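Local coordinates for putative Acetyltransferase from the GNAT family (Novosphingobium aromaticivorans DSM 12444, PDB 3EC4), which probably transfers an acyl group to an acceptor, as members of the GNAT family do, at residues N201-A204 against I205-Y208. Numbering follows the deposited sequence.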
loop_
_atom_site.group_PDB
_atom_site.type_symbol
_atom_site.label_atom_id
_atom_site.label_comp_id
_atom_site.label_asym_id
_atom_site.label_seq_id
_atom_site.Cartn_x
_atom_site.Cartn_y
_atom_site.Cartn_z
ATOM N N ASN A 201 -11.480 10.787 0.241
ATOM C CA ASN A 201 -10.721 11.446 1.286
ATOM C C ASN A 201 -10.139 12.790 0.821
ATOM O O ASN A 201 -8.936 12.925 0.570
ATOM C CB ASN A 201 -9.684 10.488 1.827
ATOM C CG ASN A 201 -9.145 10.899 3.183
ATOM O OD1 ASN A 201 -9.305 12.040 3.616
ATOM N ND2 ASN A 201 -8.448 9.974 3.830
ATOM N N ALA A 202 -11.017 13.781 0.770
ATOM C CA ALA A 202 -10.700 15.134 0.293
ATOM C C ALA A 202 -9.488 15.725 1.045
ATOM O O ALA A 202 -8.539 16.227 0.435
ATOM C CB ALA A 202 -11.953 16.067 0.400
ATOM N N SER A 203 -9.510 15.572 2.364
ATOM C CA SER A 203 -8.464 16.040 3.244
ATOM C C SER A 203 -7.081 15.440 2.932
ATOM O O SER A 203 -6.066 16.164 2.835
ATOM C CB SER A 203 -8.861 15.722 4.684
ATOM O OG SER A 203 -7.813 16.062 5.553
ATOM N N ALA A 204 -7.047 14.124 2.829
ATOM C CA ALA A 204 -5.824 13.367 2.524
ATOM C C ALA A 204 -5.275 13.773 1.175
ATOM O O ALA A 204 -4.070 13.949 1.014
ATOM C CB ALA A 204 -6.101 11.833 2.579
ATOM N N ILE A 205 -6.131 13.884 0.173
ATOM C CA ILE A 205 -5.677 14.328 -1.180
ATOM C C ILE A 205 -5.008 15.709 -1.138
ATOM O O ILE A 205 -4.000 15.937 -1.770
ATOM C CB ILE A 205 -6.850 14.255 -2.202
ATOM C CG1 ILE A 205 -7.294 12.771 -2.399
ATOM C CG2 ILE A 205 -6.545 14.954 -3.533
ATOM C CD1 ILE A 205 -8.632 12.634 -3.105
ATOM N N ARG A 206 -5.565 16.636 -0.358
ATOM C CA ARG A 206 -4.952 17.945 -0.171
ATOM C C ARG A 206 -3.611 17.844 0.514
ATOM O O ARG A 206 -2.682 18.558 0.136
ATOM C CB ARG A 206 -5.895 18.878 0.634
ATOM C CG ARG A 206 -7.109 19.359 -0.139
ATOM C CD ARG A 206 -7.879 20.435 0.640
ATOM N NE ARG A 206 -8.386 20.018 1.953
ATOM C CZ ARG A 206 -9.622 19.557 2.195
ATOM N NH1 ARG A 206 -10.493 19.402 1.220
ATOM N NH2 ARG A 206 -9.974 19.225 3.432
ATOM N N LEU A 207 -3.483 16.938 1.480
ATOM C CA LEU A 207 -2.236 16.762 2.173
ATOM C C LEU A 207 -1.205 16.271 1.184
ATOM O O LEU A 207 -0.109 16.830 1.071
ATOM C CB LEU A 207 -2.354 15.773 3.334
ATOM C CG LEU A 207 -1.051 15.198 3.857
ATOM C CD1 LEU A 207 -0.132 16.339 4.398
ATOM C CD2 LEU A 207 -1.314 14.138 4.927
ATOM N N TYR A 208 -1.582 15.239 0.433
ATOM C CA TYR A 208 -0.655 14.683 -0.566
ATOM C C TYR A 208 -0.271 15.687 -1.630
ATOM O O TYR A 208 0.902 15.755 -1.988
ATOM C CB TYR A 208 -1.217 13.407 -1.180
ATOM C CG TYR A 208 -1.548 12.345 -0.173
ATOM C CD1 TYR A 208 -0.733 12.087 0.928
ATOM C CD2 TYR A 208 -2.700 11.583 -0.331
ATOM C CE1 TYR A 208 -1.086 11.105 1.865
ATOM C CE2 TYR A 208 -3.031 10.596 0.580
ATOM C CZ TYR A 208 -2.236 10.363 1.668
ATOM O OH TYR A 208 -2.645 9.374 2.541
#
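N201 opens helix 202-210 with two bonds: its carbonyl O accepts I205 N at 3.0 Å, nearly straight at 171°, and its side chain turns back over the first turn as an N-cap. Its CG stands anti to the backbone N (chi1 -162°), which turns OD1 back to receive A204 N at 3.2 Å, the donor above the amide plane. CG1 of I205 lies against N201 O, and the I205 side chain also touches L85 and M87 of strand 76-88. One residue on, A202 O accepts R206 N at 3.1 Å, and the R206 chain, bent at chi3, folds back toward the helix start. One face of its guanidinium rests over A202 O and S203 CA, with NH1 3.7 Å from A202 CB. S203 O takes L207 N, and A204 O takes Y208 N at 2.9 Å. The same A204 O sits over one face of the Y208 ring, near CD2, while A204 CB meets CE2 at 3.9 Å. Replacing Y208 by an alanine removes the ring from A204 O and A204 CB and is likely to open a gap beside M87 and I179, between the sheet and helix 174-188. The cap thus satisfies a first-turn amide, whereas the R206 guanidinium adds positive charge near the positive end of the helix dipole and may be mildly unfavourable there, nearby A202 O perhaps compensating in part.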